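Local coordinates for Svp1-like protein 2 (Kluyveromyces lactis, PDB 4V16) that probably binds phosphatidylinositol 3,5-bisphosphate through a seven-bladed beta-propeller and so associates with membranes, with a likely part in mitochondrial or peroxisomal functions, at residues T247-E252 with I270-L275; I227-W232 with C284-I289. One frame throughout, in Å; residues are numbered along the deposited sequence.

Contact 1. Residues T247-E252 with I270-L275; sequences TLHVFE and ICNFKL
Leu248 and Phe273 join the two antiparallel strands through their backbones. Leu248 N gives a nearly straight bond to Phe273 O at 2.9 Å (170° at the hydrogen), whereas the return bond from Phe273 N to Leu248 O is weak. Further along, Ile270 N reaches Val250 O at 2.8 Å. Between these points Asn272 CA approaches Leu248 O at 3.4 Å, a CA-H...O contact.

Apolar packing lies on the side of Leu248 and Val250. Leu248 CB meets Leu275 CD2 at 3.9 Å, and Val250 sets its CB against Cys271 CB at 4.0 Å; branched Leu248 and Val250 and small Cys271 suit packing beneath Leu320 and Trp318 of strand 317-327. Phe273 leads its ring away, edge-to-face with Phe307. Ile270, with CG1 placed between backbone N and carbonyl carbon (chi1 64°), lays CG1 over Val250 O while CG2 touches Glu252 CB.

Polar groups take the side of His249. Its ring stands perpendicular to the Asn272 amide, and ND1 lies 2.9 Å from Asn272 OD1; that oxygen is hydrogen-bonded to Ser269 OG. Thr247 CG2 rests over one ring face, toward the rim.

Third strand beside an antiparallel outermost fourth is the order of a beta-propeller blade; here the fourth is only loosely bonded.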
ATOM      1  N   THR A 247     -16.710   3.366  -5.477  1.00 33.73           N
ATOM      2  CA  THR A 247     -17.287   4.062  -4.339  1.00 30.89           C
ATOM      3  C   THR A 247     -16.244   4.113  -3.227  1.00 31.40           C
ATOM      4  O   THR A 247     -15.651   3.089  -2.879  1.00 27.78           O
ATOM      5  CB  THR A 247     -18.563   3.364  -3.828  1.00 33.37           C
ATOM      6  OG1 THR A 247     -19.520   3.265  -4.890  1.00 34.14           O
ATOM      7  CG2 THR A 247     -19.174   4.134  -2.662  1.00 29.45           C
ATOM      8  N   LEU A 248     -16.012   5.305  -2.686  1.00 30.44           N
ATOM      9  CA  LEU A 248     -15.108   5.475  -1.555  1.00 25.40           C
ATOM     10  C   LEU A 248     -15.866   5.272  -0.246  1.00 25.88           C
ATOM     11  O   LEU A 248     -16.805   6.009   0.053  1.00 28.23           O
ATOM     12  CB  LEU A 248     -14.457   6.860  -1.588  1.00 28.35           C
ATOM     13  CG  LEU A 248     -13.596   7.259  -0.382  1.00 29.87           C
ATOM     14  CD1 LEU A 248     -12.437   6.295  -0.196  1.00 25.44           C
ATOM     15  CD2 LEU A 248     -13.088   8.684  -0.544  1.00 25.61           C
ATOM     16  N   HIS A 249     -15.459   4.262   0.519  1.00 30.36           N
ATOM     17  CA  HIS A 249     -16.046   3.981   1.828  1.00 30.64           C
ATOM     18  C   HIS A 249     -15.118   4.427   2.951  1.00 32.83           C
ATOM     19  O   HIS A 249     -13.904   4.518   2.767  1.00 35.74           O
ATOM     20  CB  HIS A 249     -16.338   2.488   1.984  1.00 31.54           C
ATOM     21  CG  HIS A 249     -17.286   1.944   0.963  1.00 34.10           C
ATOM     22  ND1 HIS A 249     -18.647   1.888   1.166  1.00 36.28           N
ATOM     23  CD2 HIS A 249     -17.066   1.421  -0.267  1.00 31.86           C
ATOM     24  CE1 HIS A 249     -19.228   1.359   0.103  1.00 38.05           C
ATOM     25  NE2 HIS A 249     -18.290   1.067  -0.780  1.00 41.33           N
ATOM     26  N   VAL A 250     -15.698   4.701   4.116  1.00 35.99           N
ATOM     27  CA  VAL A 250     -14.925   4.980   5.320  1.00 31.69           C
ATOM     28  C   VAL A 250     -15.591   4.292   6.506  1.00 30.11           C
ATOM     29  O   VAL A 250     -16.768   4.521   6.778  1.00 32.04           O
ATOM     30  CB  VAL A 250     -14.807   6.489   5.591  1.00 28.66           C
ATOM     31  CG1 VAL A 250     -13.925   6.744   6.806  1.00 28.01           C
ATOM     32  CG2 VAL A 250     -14.249   7.207   4.369  1.00 28.95           C
ATOM     33  N   PHE A 251     -14.836   3.445   7.198  1.00 30.15           N
ATOM     34  CA  PHE A 251     -15.357   2.689   8.332  1.00 31.15           C
ATOM     35  C   PHE A 251     -14.733   3.176   9.635  1.00 31.87           C
ATOM     36  O   PHE A 251     -13.530   3.431   9.690  1.00 34.65           O
ATOM     37  CB  PHE A 251     -15.087   1.195   8.144  1.00 29.20           C
ATOM     38  CG  PHE A 251     -15.640   0.634   6.863  1.00 31.40           C
ATOM     39  CD1 PHE A 251     -16.933   0.138   6.807  1.00 34.91           C
ATOM     40  CD2 PHE A 251     -14.867   0.598   5.715  1.00 31.21           C
ATOM     41  CE1 PHE A 251     -17.445  -0.382   5.628  1.00 30.80           C
ATOM     42  CE2 PHE A 251     -15.373   0.081   4.535  1.00 28.78           C
ATOM     43  CZ  PHE A 251     -16.663  -0.410   4.493  1.00 27.26           C
ATOM     44  N   GLU A 252     -15.552   3.313  10.677  1.00 35.12           N
ATOM     45  CA  GLU A 252     -15.060   3.713  11.992  1.00 34.78           C
ATOM     46  C   GLU A 252     -14.715   2.469  12.803  1.00 36.96           C
ATOM     47  O   GLU A 252     -15.440   1.475  12.765  1.00 37.25           O
ATOM     48  CB  GLU A 252     -16.091   4.573  12.724  1.00 39.37           C
ATOM     49  CG  GLU A 252     -15.487   5.421  13.830  1.00 51.93           C
ATOM     50  CD  GLU A 252     -16.451   6.460  14.371  1.00 59.79           C
ATOM     51  OE1 GLU A 252     -17.666   6.173  14.434  1.00 52.57           O
ATOM     52  OE2 GLU A 252     -15.991   7.564  14.733  1.00 58.66           O
ATOM     53  N   ILE A 270     -19.452   4.788   7.616  1.00 35.82           N
ATOM     54  CA  ILE A 270     -19.985   6.055   8.102  1.00 38.72           C
ATOM     55  C   ILE A 270     -20.070   7.071   6.957  1.00 41.35           C
ATOM     56  O   ILE A 270     -20.719   8.109   7.084  1.00 39.76           O
ATOM     57  CB  ILE A 270     -19.119   6.628   9.253  1.00 39.91           C
ATOM     58  CG1 ILE A 270     -17.710   6.967   8.757  1.00 35.54           C
ATOM     59  CG2 ILE A 270     -19.055   5.631  10.406  1.00 28.22           C
ATOM     60  CD1 ILE A 270     -16.788   7.504   9.820  1.00 35.08           C
ATOM     61  N   CYS A 271     -19.412   6.757   5.842  1.00 47.48           N
ATOM     62  CA  CYS A 271     -19.392   7.630   4.668  1.00 33.57           C
ATOM     63  C   CYS A 271     -19.484   6.839   3.375  1.00 33.57           C
ATOM     64  O   CYS A 271     -19.136   5.659   3.326  1.00 39.78           O
ATOM     65  CB  CYS A 271     -18.115   8.467   4.635  1.00 39.93           C
ATOM     66  SG  CYS A 271     -18.081   9.835   5.779  1.00 43.71           S
ATOM     67  N   ASN A 272     -19.949   7.511   2.330  1.00 35.76           N
ATOM     68  CA  ASN A 272     -19.916   6.969   0.981  1.00 31.45           C
ATOM     69  C   ASN A 272     -19.711   8.100  -0.011  1.00 31.61           C
ATOM     70  O   ASN A 272     -20.127   9.232   0.236  1.00 32.27           O
ATOM     71  CB  ASN A 272     -21.204   6.212   0.662  1.00 29.45           C
ATOM     72  CG  ASN A 272     -21.372   4.972   1.509  1.00 33.44           C
ATOM     73  OD1 ASN A 272     -20.638   3.998   1.348  1.00 41.18           O
ATOM     74  ND2 ASN A 272     -22.342   4.997   2.416  1.00 36.31           N
ATOM     75  N   PHE A 273     -19.060   7.798  -1.127  1.00 28.70           N
ATOM     76  CA  PHE A 273     -18.869   8.794  -2.169  1.00 29.47           C
ATOM     77  C   PHE A 273     -18.606   8.138  -3.517  1.00 30.53           C
ATOM     78  O   PHE A 273     -17.593   7.462  -3.702  1.00 29.74           O
ATOM     79  CB  PHE A 273     -17.717   9.732  -1.809  1.00 27.41           C
ATOM     80  CG  PHE A 273     -17.612  10.930  -2.708  1.00 31.02           C
ATOM     81  CD1 PHE A 273     -16.924  10.857  -3.910  1.00 31.60           C
ATOM     82  CD2 PHE A 273     -18.207  12.129  -2.355  1.00 29.50           C
ATOM     83  CE1 PHE A 273     -16.830  11.957  -4.740  1.00 28.01           C
ATOM     84  CE2 PHE A 273     -18.115  13.234  -3.182  1.00 27.12           C
ATOM     85  CZ  PHE A 273     -17.426  13.147  -4.374  1.00 24.77           C
ATOM     86  N   LYS A 274     -19.526   8.344  -4.453  1.00 28.30           N
ATOM     87  CA  LYS A 274     -19.346   7.875  -5.821  1.00 27.63           C
ATOM     88  C   LYS A 274     -18.219   8.652  -6.486  1.00 28.67           C
ATOM     89  O   LYS A 274     -18.384   9.821  -6.837  1.00 30.40           O
ATOM     90  CB  LYS A 274     -20.642   8.023  -6.619  1.00 24.76           C
ATOM     91  CG  LYS A 274     -21.767   7.125  -6.131  1.00 29.50           C
ATOM     92  CD  LYS A 274     -23.103   7.518  -6.737  1.00 28.97           C
ATOM     93  CE  LYS A 274     -24.196   6.529  -6.357  1.00 37.69           C
ATOM     94  NZ  LYS A 274     -24.379   6.426  -4.882  1.00 42.48           N
ATOM     95  N   LEU A 275     -17.072   8.001  -6.649  1.00 30.30           N
ATOM     96  CA  LEU A 275     -15.899   8.646  -7.228  1.00 30.28           C
ATOM     97  C   LEU A 275     -16.124   8.991  -8.695  1.00 28.79           C
ATOM     98  O   LEU A 275     -16.910   8.337  -9.382  1.00 35.90           O
ATOM     99  CB  LEU A 275     -14.673   7.743  -7.084  1.00 29.02           C
ATOM    100  CG  LEU A 275     -14.230   7.450  -5.650  1.00 25.94           C
ATOM    101  CD1 LEU A 275     -13.170   6.359  -5.630  1.00 26.72           C
ATOM    102  CD2 LEU A 275     -13.712   8.714  -4.980  1.00 26.72           C
TER

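Contact 2. Residues I227-W232 with C284-I289; sequences IIDMRW and CKIAWI
Arg231 leans across from strand 227-232 to strand 285-288, and its long side chain can be followed outward. CB packs on Ile286 CB at 4.0 Å, with Trp288 CD1 close by. CG, anti to the backbone N (chi1 -151°), is near both that same indole carbon and Ile286 O. Bends at chi2 and chi3 then fold the chain back, so that NE gives a hydrogen bond to Ile286 O at 3.1 Å; the oxygen sits at the guanidinium edge, in its plane. At the tip, NH2 is 3.5 Å from Asp229 OD2, but this oxygen is well out of the guanidinium plane and the pairing is one of charge alone.

The two strands run nearly parallel, 15° apart, yet their axes stay 6.3 Å from each other. They are the innermost strands of adjacent propeller blades, facing each other near the central channel, and side chains rather than a backbone ladder bridge them.

Asp229 suits its place because a short carboxylate can reach the next blade: OD2 takes the N-H of Ile286 at 2.8 Å and 177°, through its anti lone pair, while OD1 forms a salt bridge with Arg186. The branched side chain of Ile286 packs against Asp229 and against CB of Arg231. Trp288 brings a donor on a broad apolar ring: NE1 bonds to Arg231 O at 3.0 Å from well above the carbonyl plane. Ile228, which with Asp229 forms a classic beta bulge opposite Val242, touches Cys284 SG with its CG2 at 4.1 Å.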
ATOM      1  N   ILE A 227     -11.878  -5.260  -4.465  1.00 38.01           N
ATOM      2  CA  ILE A 227     -11.432  -4.093  -3.713  1.00 32.85           C
ATOM      3  C   ILE A 227     -10.098  -3.581  -4.248  1.00 29.33           C
ATOM      4  O   ILE A 227      -9.119  -4.323  -4.324  1.00 40.46           O
ATOM      5  CB  ILE A 227     -11.320  -4.428  -2.217  1.00 28.67           C
ATOM      6  CG1 ILE A 227     -12.724  -4.622  -1.637  1.00 30.25           C
ATOM      7  CG2 ILE A 227     -10.594  -3.325  -1.456  1.00 29.29           C
ATOM      8  CD1 ILE A 227     -12.750  -5.366  -0.326  1.00 44.54           C
ATOM      9  N   ILE A 228     -10.072  -2.302  -4.607  1.00 28.70           N
ATOM     10  CA  ILE A 228      -8.918  -1.701  -5.267  1.00 27.86           C
ATOM     11  C   ILE A 228      -7.840  -1.288  -4.273  1.00 30.28           C
ATOM     12  O   ILE A 228      -6.651  -1.495  -4.523  1.00 38.02           O
ATOM     13  CB  ILE A 228      -9.327  -0.466  -6.092  1.00 29.09           C
ATOM     14  CG1 ILE A 228     -10.492  -0.801  -7.027  1.00 29.13           C
ATOM     15  CG2 ILE A 228      -8.139   0.069  -6.883  1.00 30.12           C
ATOM     16  CD1 ILE A 228     -10.219  -1.946  -7.979  1.00 26.12           C
ATOM     17  N   ASP A 229      -8.246  -0.687  -3.159  1.00 28.19           N
ATOM     18  CA  ASP A 229      -7.282  -0.289  -2.138  1.00 32.01           C
ATOM     19  C   ASP A 229      -7.918  -0.044  -0.771  1.00 30.75           C
ATOM     20  O   ASP A 229      -9.099   0.294  -0.669  1.00 28.19           O
ATOM     21  CB  ASP A 229      -6.535   0.973  -2.583  1.00 34.60           C
ATOM     22  CG  ASP A 229      -5.272   1.220  -1.776  1.00 30.61           C
ATOM     23  OD1 ASP A 229      -4.632   0.235  -1.349  1.00 33.09           O
ATOM     24  OD2 ASP A 229      -4.915   2.399  -1.573  1.00 29.30           O
ATOM     25  N   MET A 230      -7.110  -0.231   0.270  1.00 32.89           N
ATOM     26  CA  MET A 230      -7.475   0.102   1.643  1.00 25.06           C
ATOM     27  C   MET A 230      -6.392   0.979   2.253  1.00 29.68           C
ATOM     28  O   MET A 230      -5.243   0.953   1.812  1.00 30.94           O
ATOM     29  CB  MET A 230      -7.639  -1.154   2.495  1.00 31.55           C
ATOM     30  CG  MET A 230      -8.811  -2.033   2.132  1.00 38.01           C
ATOM     31  SD  MET A 230      -8.776  -3.548   3.105  1.00 50.61           S
ATOM     32  CE  MET A 230     -10.447  -4.131   2.858  1.00 47.00           C
ATOM     33  N   ARG A 231      -6.749   1.746   3.276  1.00 36.21           N
ATOM     34  CA  ARG A 231      -5.761   2.547   3.984  1.00 29.10           C
ATOM     35  C   ARG A 231      -6.292   3.054   5.320  1.00 25.74           C
ATOM     36  O   ARG A 231      -7.372   3.641   5.389  1.00 25.99           O
ATOM     37  CB  ARG A 231      -5.316   3.726   3.118  1.00 27.29           C
ATOM     38  CG  ARG A 231      -3.903   4.188   3.394  1.00 28.51           C
ATOM     39  CD  ARG A 231      -2.864   3.177   2.903  1.00 35.75           C
ATOM     40  NE  ARG A 231      -2.582   3.313   1.476  1.00 31.97           N
ATOM     41  CZ  ARG A 231      -1.746   2.531   0.799  1.00 33.90           C
ATOM     42  NH1 ARG A 231      -1.104   1.546   1.412  1.00 39.40           N
ATOM     43  NH2 ARG A 231      -1.551   2.733  -0.496  1.00 40.06           N
ATOM     44  N   TRP A 232      -5.521   2.821   6.378  1.00 26.73           N
ATOM     45  CA  TRP A 232      -5.872   3.288   7.715  1.00 24.33           C
ATOM     46  C   TRP A 232      -5.601   4.779   7.870  1.00 27.49           C
ATOM     47  O   TRP A 232      -4.647   5.311   7.299  1.00 27.73           O
ATOM     48  CB  TRP A 232      -5.081   2.523   8.776  1.00 26.23           C
ATOM     49  CG  TRP A 232      -5.423   1.070   8.880  1.00 31.27           C
ATOM     50  CD1 TRP A 232      -4.937   0.055   8.109  1.00 31.28           C
ATOM     51  CD2 TRP A 232      -6.314   0.466   9.824  1.00 32.25           C
ATOM     52  NE1 TRP A 232      -5.475  -1.144   8.511  1.00 31.68           N
ATOM     53  CE2 TRP A 232      -6.324  -0.919   9.562  1.00 31.77           C
ATOM     54  CE3 TRP A 232      -7.109   0.961  10.863  1.00 30.85           C
ATOM     55  CZ2 TRP A 232      -7.096  -1.812  10.300  1.00 31.50           C
ATOM     56  CZ3 TRP A 232      -7.875   0.073  11.592  1.00 34.93           C
ATOM     57  CH2 TRP A 232      -7.863  -1.298  11.309  1.00 34.02           C
ATOM     58  N   CYS A 284      -6.312   2.659  -8.462  1.00 26.15           N
ATOM     59  CA  CYS A 284      -5.983   3.877  -7.733  1.00 25.95           C
ATOM     60  C   CYS A 284      -5.343   3.521  -6.397  1.00 30.47           C
ATOM     61  O   CYS A 284      -5.233   2.343  -6.049  1.00 32.72           O
ATOM     62  CB  CYS A 284      -7.231   4.740  -7.517  1.00 29.76           C
ATOM     63  SG  CYS A 284      -8.429   4.075  -6.330  1.00 33.21           S
ATOM     64  N   LYS A 285      -4.908   4.537  -5.658  1.00 26.64           N
ATOM     65  CA  LYS A 285      -4.365   4.326  -4.321  1.00 29.25           C
ATOM     66  C   LYS A 285      -4.758   5.467  -3.389  1.00 29.51           C
ATOM     67  O   LYS A 285      -4.743   6.638  -3.772  1.00 28.76           O
ATOM     68  CB  LYS A 285      -2.843   4.174  -4.375  1.00 28.24           C
ATOM     69  CG  LYS A 285      -2.399   2.897  -5.071  1.00 30.12           C
ATOM     70  CD  LYS A 285      -0.906   2.655  -4.947  1.00 25.87           C
ATOM     71  CE  LYS A 285      -0.513   1.341  -5.610  1.00 26.99           C
ATOM     72  NZ  LYS A 285       0.940   1.038  -5.484  1.00 41.23           N
ATOM     73  N   ILE A 286      -5.117   5.099  -2.163  1.00 24.49           N
ATOM     74  CA  ILE A 286      -5.601   6.045  -1.170  1.00 24.77           C
ATOM     75  C   ILE A 286      -4.451   6.550  -0.302  1.00 29.43           C
ATOM     76  O   ILE A 286      -3.502   5.816  -0.028  1.00 27.00           O
ATOM     77  CB  ILE A 286      -6.670   5.410  -0.253  1.00 25.43           C
ATOM     78  CG1 ILE A 286      -7.731   4.667  -1.071  1.00 29.30           C
ATOM     79  CG2 ILE A 286      -7.329   6.474   0.611  1.00 25.18           C
ATOM     80  CD1 ILE A 286      -8.524   3.674  -0.255  1.00 27.87           C
ATOM     81  N   ALA A 287      -4.544   7.804   0.131  1.00 31.00           N
ATOM     82  CA  ALA A 287      -3.578   8.371   1.064  1.00 27.71           C
ATOM     83  C   ALA A 287      -4.249   9.367   1.997  1.00 32.04           C
ATOM     84  O   ALA A 287      -4.883  10.322   1.549  1.00 37.25           O
ATOM     85  CB  ALA A 287      -2.444   9.040   0.314  1.00 28.49           C
ATOM     86  N   TRP A 288      -4.113   9.131   3.297  1.00 31.86           N
ATOM     87  CA  TRP A 288      -4.577  10.080   4.298  1.00 29.49           C
ATOM     88  C   TRP A 288      -3.559  11.200   4.478  1.00 24.70           C
ATOM     89  O   TRP A 288      -2.399  10.946   4.799  1.00 27.50           O
ATOM     90  CB  TRP A 288      -4.817   9.385   5.636  1.00 28.77           C
ATOM     91  CG  TRP A 288      -5.980   8.447   5.644  1.00 25.60           C
ATOM     92  CD1 TRP A 288      -5.996   7.155   5.211  1.00 29.55           C
ATOM     93  CD2 TRP A 288      -7.299   8.726   6.126  1.00 29.18           C
ATOM     94  NE1 TRP A 288      -7.245   6.611   5.389  1.00 27.89           N
ATOM     95  CE2 TRP A 288      -8.064   7.555   5.949  1.00 32.05           C
ATOM     96  CE3 TRP A 288      -7.908   9.851   6.688  1.00 30.79           C
ATOM     97  CZ2 TRP A 288      -9.407   7.479   6.314  1.00 30.61           C
ATOM     98  CZ3 TRP A 288      -9.240   9.775   7.049  1.00 29.51           C
ATOM     99  CH2 TRP A 288      -9.976   8.596   6.861  1.00 29.17           C
ATOM    100  N   ILE A 289      -3.995  12.437   4.269  1.00 30.07           N
ATOM    101  CA  ILE A 289      -3.129  13.598   4.460  1.00 34.82           C
ATOM    102  C   ILE A 289      -3.315  14.173   5.860  1.00 29.76           C
ATOM    103  O   ILE A 289      -2.541  15.022   6.300  1.00 27.15           O
ATOM    104  CB  ILE A 289      -3.402  14.691   3.411  1.00 30.45           C
ATOM    105  CG1 ILE A 289      -4.873  15.119   3.441  1.00 34.14           C
ATOM    106  CG2 ILE A 289      -3.022  14.181   2.030  1.00 33.03           C
ATOM    107  CD1 ILE A 289      -5.183  16.307   2.564  1.00 36.06           C
TER

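In the fold
Contacts 1 and 2 involve the two ends of one blade. Strands 227-232, 238-243, 247-252 and 271-274 form its sheet in that order: contact 1 adds the outermost strand, and contact 2 sets the innermost against the first strand of the next blade. Their centres are about 11 Å apart and their nearest atoms about 4 Å, so the two do not meet. Contact 2 lies about 7 Å from the centre of the chain and contact 1 about 18 Å, centre to centre, which gives the radial direction of the blade. Val242 links them, bonding to the backbone of Ile228 and Asp229 and touching the side chains of Ile286, Leu248 and Leu275. Strand 285-288 is the next in the chain after 271-274.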